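Local coordinates for phenolic acid decarboxylase (Sedimentibacter hydroxybenzoicus, PDB 7AE5), which catalyses the reversible non-oxidative decarboxylation of 4-hydroxybenzoate and 3,4-dihydroxybenzoate with prenylated FMN and manganese as cofactors, at residues L131-K145 / F305-I317. Sequence-based numbering, arbitrary orientation.
Sequences LYRINEQDGGFYISK and FENLYLGIPWTEI
Lys-145 and the two carboxylates of Glu-306 and Glu-316 form a salt-bridge network. In the UbiD-family FMN-binding fold it ties the chain just after strand 142-143 to strand 304-306 and the start of helix 316-320. With chi1 at -152° CG of Lys-145 points roughly opposite the backbone N, and the extended chain beyond it carries NZ to Glu-316 OE2 (2.6 Å) and Glu-306 OE2 (2.7 Å). His-68 is a further partner of NZ. A methionine at Lys-145 would probably leave both buried carboxylates without their shared cation. Asn-307 uses both ends of its amide. Its OD1 accepts a nearly straight bond from Ser-144 N (2.9 Å, 171°), and its ND2 donates to Tyr-142 O (3.2 Å). A weak bond from ND2 also reaches Tyr-132 OH, the amide standing perpendicular to that ring. Leu-131 CD2 and Ile-143 CG2 pack around the Phe-305 ring, the latter at its edge. Ile-134 CG2 packs 3.6 Å from Tyr-309 CD1, and Asn-135 ND2 donates to Leu-310 O. Leu-310 lies close to Glu-278, the predicted proton donor. The solvent side is the turn 135-138, where exposed Glu-136 takes no part. Ser-144 OG gives its proton to a lone pair of Leu-308 O, in the carbonyl plane, at 2.6 Å.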
loop_
_atom_site.group_PDB
_atom_site.type_symbol
_atom_site.label_atom_id
_atom_site.label_comp_id
_atom_site.label_asym_id
_atom_site.label_seq_id
_atom_site.Cartn_x
_atom_site.Cartn_y
_atom_site.Cartn_z
ATOM N N LEU C 131 5.060 -45.800 -29.748
ATOM C CA LEU C 131 5.577 -44.504 -29.334
ATOM C C LEU C 131 5.136 -43.408 -30.296
ATOM O O LEU C 131 5.069 -43.614 -31.511
ATOM C CB LEU C 131 7.101 -44.552 -29.245
ATOM C CG LEU C 131 7.636 -45.374 -28.069
ATOM C CD1 LEU C 131 9.047 -45.871 -28.348
ATOM C CD2 LEU C 131 7.591 -44.561 -26.783
ATOM N N TYR C 132 4.849 -42.233 -29.738
ATOM C CA TYR C 132 4.283 -41.124 -30.491
ATOM C C TYR C 132 4.742 -39.817 -29.859
ATOM O O TYR C 132 5.311 -39.800 -28.765
ATOM C CB TYR C 132 2.754 -41.206 -30.524
ATOM C CG TYR C 132 2.125 -41.157 -29.150
ATOM C CD1 TYR C 132 2.064 -42.292 -28.350
ATOM C CD2 TYR C 132 1.599 -39.974 -28.649
ATOM C CE1 TYR C 132 1.495 -42.248 -27.093
ATOM C CE2 TYR C 132 1.028 -39.921 -27.395
ATOM C CZ TYR C 132 0.979 -41.058 -26.620
ATOM O OH TYR C 132 0.407 -41.000 -25.371
ATOM N N ARG C 133 4.484 -38.715 -30.557
ATOM C CA ARG C 133 4.840 -37.392 -30.061
ATOM C C ARG C 133 3.663 -36.806 -29.288
ATOM O O ARG C 133 2.567 -36.651 -29.837
ATOM C CB ARG C 133 5.251 -36.462 -31.201
ATOM C CG ARG C 133 6.069 -35.275 -30.719
ATOM C CD ARG C 133 6.342 -34.266 -31.821
ATOM N NE ARG C 133 7.160 -34.815 -32.896
ATOM C CZ ARG C 133 8.471 -34.999 -32.820
ATOM N NH1 ARG C 133 9.144 -34.729 -31.712
ATOM N NH2 ARG C 133 9.123 -35.462 -33.881
ATOM N N ILE C 134 3.900 -36.472 -28.019
ATOM C CA ILE C 134 2.821 -36.010 -27.150
ATOM C C ILE C 134 2.437 -34.574 -27.486
ATOM O O ILE C 134 1.256 -34.253 -27.649
ATOM C CB ILE C 134 3.227 -36.157 -25.674
ATOM C CG1 ILE C 134 3.747 -37.572 -25.410
ATOM C CG2 ILE C 134 2.053 -35.831 -24.763
ATOM C CD1 ILE C 134 4.189 -37.803 -23.988
ATOM N N ASN C 135 3.419 -33.686 -27.582
ATOM C CA ASN C 135 3.153 -32.305 -27.947
ATOM C C ASN C 135 3.988 -31.920 -29.159
ATOM O O ASN C 135 4.994 -32.559 -29.477
ATOM C CB ASN C 135 3.419 -31.355 -26.774
ATOM C CG ASN C 135 2.206 -31.194 -25.876
ATOM O OD1 ASN C 135 1.121 -30.840 -26.339
ATOM N ND2 ASN C 135 2.384 -31.460 -24.587
ATOM N N GLU C 136 3.550 -30.852 -29.832
ATOM C CA GLU C 136 4.080 -30.524 -31.153
ATOM C C GLU C 136 5.580 -30.256 -31.115
ATOM O O GLU C 136 6.314 -30.685 -32.014
ATOM C CB GLU C 136 3.337 -29.317 -31.724
ATOM C CG GLU C 136 2.422 -29.640 -32.892
ATOM C CD GLU C 136 2.082 -28.414 -33.719
ATOM O OE1 GLU C 136 3.011 -27.801 -34.286
ATOM O OE2 GLU C 136 0.885 -28.063 -33.801
ATOM N N GLN C 137 6.057 -29.551 -30.090
ATOM C CA GLN C 137 7.441 -29.096 -30.039
ATOM C C GLN C 137 8.318 -29.961 -29.144
ATOM O O GLN C 137 9.423 -29.542 -28.779
ATOM C CB GLN C 137 7.501 -27.638 -29.586
ATOM C CG GLN C 137 6.748 -26.691 -30.500
ATOM C CD GLN C 137 7.386 -26.579 -31.871
ATOM O OE1 GLN C 137 8.593 -26.375 -31.992
ATOM N NE2 GLN C 137 6.576 -26.719 -32.914
ATOM N N ASP C 138 7.858 -31.154 -28.787
ATOM C CA ASP C 138 8.701 -32.069 -28.034
ATOM C C ASP C 138 9.902 -32.495 -28.870
ATOM O O ASP C 138 9.810 -32.666 -30.088
ATOM C CB ASP C 138 7.904 -33.294 -27.597
ATOM C CG ASP C 138 6.874 -32.970 -26.536
ATOM O OD1 ASP C 138 6.877 -31.829 -26.025
ATOM O OD2 ASP C 138 6.063 -33.860 -26.208
ATOM N N GLY C 139 11.043 -32.661 -28.195
ATOM C CA GLY C 139 12.267 -33.089 -28.856
ATOM C C GLY C 139 12.193 -34.471 -29.472
ATOM O O GLY C 139 12.929 -34.753 -30.424
ATOM N N GLY C 140 11.333 -35.334 -28.956
ATOM C CA GLY C 140 11.169 -36.660 -29.502
ATOM C C GLY C 140 9.900 -37.301 -28.989
ATOM O O GLY C 140 9.007 -36.627 -28.474
ATOM N N PHE C 141 9.824 -38.622 -29.139
ATOM C CA PHE C 141 8.710 -39.399 -28.608
ATOM C C PHE C 141 9.003 -39.739 -27.152
ATOM O O PHE C 141 10.107 -40.184 -26.826
ATOM C CB PHE C 141 8.493 -40.672 -29.428
ATOM C CG PHE C 141 8.416 -40.436 -30.913
ATOM C CD1 PHE C 141 7.862 -39.270 -31.422
ATOM C CD2 PHE C 141 8.901 -41.381 -31.801
ATOM C CE1 PHE C 141 7.796 -39.054 -32.788
ATOM C CE2 PHE C 141 8.837 -41.172 -33.168
ATOM C CZ PHE C 141 8.284 -40.008 -33.661
ATOM N N TYR C 142 8.020 -39.526 -26.282
ATOM C CA TYR C 142 8.240 -39.564 -24.844
ATOM C C TYR C 142 7.416 -40.657 -24.182
ATOM O O TYR C 142 6.249 -40.868 -24.526
ATOM C CB TYR C 142 7.891 -38.221 -24.207
ATOM C CG TYR C 142 9.068 -37.288 -24.039
ATOM C CD1 TYR C 142 9.542 -36.535 -25.106
ATOM C CD2 TYR C 142 9.696 -37.149 -22.810
ATOM C CE1 TYR C 142 10.613 -35.673 -24.953
ATOM C CE2 TYR C 142 10.767 -36.293 -22.648
ATOM C CZ TYR C 142 11.219 -35.558 -23.721
ATOM O OH TYR C 142 12.284 -34.709 -23.555
ATOM N N ILE C 143 8.039 -41.345 -23.230
ATOM C CA ILE C 143 7.333 -42.180 -22.265
ATOM C C ILE C 143 7.073 -41.304 -21.045
ATOM O O ILE C 143 8.001 -40.957 -20.310
ATOM C CB ILE C 143 8.145 -43.429 -21.900
ATOM C CG1 ILE C 143 8.477 -44.237 -23.154
ATOM C CG2 ILE C 143 7.392 -44.284 -20.898
ATOM C CD1 ILE C 143 9.551 -45.274 -22.935
ATOM N N SER C 144 5.811 -40.938 -20.830
ATOM C CA SER C 144 5.465 -39.872 -19.899
ATOM C C SER C 144 4.793 -40.352 -18.621
ATOM O O SER C 144 4.436 -39.518 -17.782
ATOM C CB SER C 144 4.560 -38.852 -20.596
ATOM O OG SER C 144 3.233 -39.337 -20.685
ATOM N N LYS C 145 4.611 -41.660 -18.437
ATOM C CA LYS C 145 3.909 -42.145 -17.253
ATOM C C LYS C 145 4.599 -43.365 -16.650
ATOM O O LYS C 145 3.937 -44.244 -16.090
ATOM C CB LYS C 145 2.452 -42.476 -17.582
ATOM C CG LYS C 145 1.502 -42.345 -16.405
ATOM C CD LYS C 145 0.138 -42.896 -16.754
ATOM C CE LYS C 145 -0.842 -42.704 -15.617
ATOM N NZ LYS C 145 -2.211 -43.125 -16.024
ATOM N N PHE C 305 0.546 -49.951 -23.748
ATOM C CA PHE C 305 1.370 -48.772 -23.494
ATOM C C PHE C 305 0.514 -47.735 -22.778
ATOM O O PHE C 305 -0.214 -46.965 -23.411
ATOM C CB PHE C 305 1.936 -48.223 -24.800
ATOM C CG PHE C 305 2.828 -47.020 -24.629
ATOM C CD1 PHE C 305 3.510 -46.801 -23.442
ATOM C CD2 PHE C 305 2.992 -46.111 -25.665
ATOM C CE1 PHE C 305 4.331 -45.697 -23.288
ATOM C CE2 PHE C 305 3.814 -45.005 -25.517
ATOM C CZ PHE C 305 4.484 -44.800 -24.327
ATOM N N GLU C 306 0.604 -47.710 -21.451
ATOM C CA GLU C 306 -0.113 -46.724 -20.650
ATOM C C GLU C 306 0.700 -45.437 -20.628
ATOM O O GLU C 306 1.724 -45.350 -19.943
ATOM C CB GLU C 306 -0.357 -47.247 -19.237
ATOM C CG GLU C 306 -1.195 -46.308 -18.376
ATOM C CD GLU C 306 -0.959 -46.492 -16.888
ATOM O OE1 GLU C 306 -0.121 -47.339 -16.514
ATOM O OE2 GLU C 306 -1.616 -45.791 -16.089
ATOM N N ASN C 307 0.250 -44.439 -21.384
ATOM C CA ASN C 307 0.950 -43.171 -21.497
ATOM C C ASN C 307 0.012 -42.035 -21.119
ATOM O O ASN C 307 -1.208 -42.200 -21.057
ATOM C CB ASN C 307 1.499 -42.959 -22.912
ATOM C CG ASN C 307 2.844 -42.262 -22.913
ATOM O OD1 ASN C 307 3.628 -42.398 -21.973
ATOM N ND2 ASN C 307 3.125 -41.519 -23.977
ATOM N N LEU C 308 0.604 -40.869 -20.873
ATOM C CA LEU C 308 -0.112 -39.720 -20.342
ATOM C C LEU C 308 0.068 -38.519 -21.257
ATOM O O LEU C 308 1.172 -38.257 -21.743
ATOM C CB LEU C 308 0.380 -39.386 -18.919
ATOM C CG LEU C 308 0.105 -38.029 -18.257
ATOM C CD1 LEU C 308 0.084 -38.204 -16.752
ATOM C CD2 LEU C 308 1.153 -36.978 -18.623
ATOM N N TYR C 309 -1.019 -37.791 -21.488
ATOM C CA TYR C 309 -0.947 -36.487 -22.127
ATOM C C TYR C 309 -0.967 -35.392 -21.069
ATOM O O TYR C 309 -1.742 -35.454 -20.109
ATOM C CB TYR C 309 -2.102 -36.259 -23.107
ATOM C CG TYR C 309 -2.110 -34.845 -23.654
ATOM C CD1 TYR C 309 -1.226 -34.463 -24.656
ATOM C CD2 TYR C 309 -2.975 -33.883 -23.143
ATOM C CE1 TYR C 309 -1.216 -33.173 -25.147
ATOM C CE2 TYR C 309 -2.971 -32.590 -23.627
ATOM C CZ TYR C 309 -2.088 -32.240 -24.630
ATOM O OH TYR C 309 -2.075 -30.953 -25.121
ATOM N N LEU C 310 -0.118 -34.386 -21.254
ATOM C CA LEU C 310 -0.143 -33.189 -20.430
ATOM C C LEU C 310 -0.058 -31.963 -21.326
ATOM O O LEU C 310 0.578 -31.984 -22.384
ATOM C CB LEU C 310 0.994 -33.175 -19.388
ATOM C CG LEU C 310 2.387 -32.676 -19.778
ATOM C CD1 LEU C 310 3.232 -32.480 -18.530
ATOM C CD2 LEU C 310 3.064 -33.647 -20.732
ATOM N N GLY C 311 -0.727 -30.899 -20.896
ATOM C CA GLY C 311 -0.765 -29.658 -21.640
ATOM C C GLY C 311 -1.202 -28.515 -20.752
ATOM O O GLY C 311 -0.768 -28.421 -19.599
ATOM N N ILE C 312 -2.062 -27.645 -21.266
ATOM C CA ILE C 312 -2.617 -26.568 -20.454
ATOM C C ILE C 312 -3.572 -27.189 -19.441
ATOM O O ILE C 312 -4.511 -27.899 -19.830
ATOM C CB ILE C 312 -3.311 -25.507 -21.322
ATOM C CG1 ILE C 312 -2.261 -24.670 -22.061
ATOM C CG2 ILE C 312 -4.205 -24.622 -20.466
ATOM C CD1 ILE C 312 -2.763 -24.040 -23.342
ATOM N N PRO C 313 -3.359 -26.967 -18.144
ATOM C CA PRO C 313 -4.193 -27.623 -17.131
ATOM C C PRO C 313 -5.656 -27.220 -17.259
ATOM O O PRO C 313 -5.981 -26.125 -17.720
ATOM C CB PRO C 313 -3.591 -27.133 -15.807
ATOM C CG PRO C 313 -2.200 -26.712 -16.156
ATOM C CD PRO C 313 -2.294 -26.151 -17.538
ATOM N N TRP C 314 -6.547 -28.119 -16.839
ATOM C CA TRP C 314 -6.180 -29.404 -16.244
ATOM C C TRP C 314 -6.056 -30.511 -17.286
ATOM O O TRP C 314 -6.818 -30.563 -18.254
ATOM C CB TRP C 314 -7.209 -29.819 -15.187
ATOM C CG TRP C 314 -6.905 -29.332 -13.799
ATOM C CD1 TRP C 314 -6.428 -28.102 -13.446
ATOM C CD2 TRP C 314 -7.056 -30.069 -12.580
ATOM N NE1 TRP C 314 -6.274 -28.029 -12.082
ATOM C CE2 TRP C 314 -6.651 -29.224 -11.527
ATOM C CE3 TRP C 314 -7.489 -31.364 -12.276
ATOM C CZ2 TRP C 314 -6.672 -29.630 -10.194
ATOM C CZ3 TRP C 314 -7.507 -31.766 -10.952
ATOM C CH2 TRP C 314 -7.104 -30.900 -9.928
ATOM N N THR C 315 -5.080 -31.390 -17.082
ATOM C CA THR C 315 -4.967 -32.621 -17.856
ATOM C C THR C 315 -4.828 -33.756 -16.844
ATOM O O THR C 315 -5.087 -33.592 -15.646
ATOM C CB THR C 315 -3.804 -32.575 -18.861
ATOM O OG1 THR C 315 -2.559 -32.448 -18.169
ATOM C CG2 THR C 315 -3.962 -31.407 -19.827
ATOM N N GLU C 316 -4.412 -34.934 -17.319
ATOM C CA GLU C 316 -4.278 -36.080 -16.425
ATOM C C GLU C 316 -3.233 -35.822 -15.343
ATOM O O GLU C 316 -3.401 -36.252 -14.196
ATOM C CB GLU C 316 -3.922 -37.333 -17.222
ATOM C CG GLU C 316 -3.949 -38.596 -16.397
ATOM C CD GLU C 316 -3.458 -39.804 -17.162
ATOM O OE1 GLU C 316 -3.211 -39.687 -18.381
ATOM O OE2 GLU C 316 -3.322 -40.878 -16.540
ATOM N N ILE C 317 -2.157 -35.109 -15.688
ATOM C CA ILE C 317 -1.055 -34.901 -14.750
ATOM C C ILE C 317 -1.531 -34.203 -13.482
ATOM O O ILE C 317 -1.029 -34.483 -12.386
ATOM C CB ILE C 317 0.085 -34.115 -15.432
ATOM C CG1 ILE C 317 1.281 -33.971 -14.489
ATOM C CG2 ILE C 317 -0.395 -32.744 -15.890
ATOM C CD1 ILE C 317 1.983 -35.279 -14.183
HETATM O O HOH W 1 4.285 -43.873 -20.164
HETATM O O HOH W 2 2.577 -46.156 -17.450
#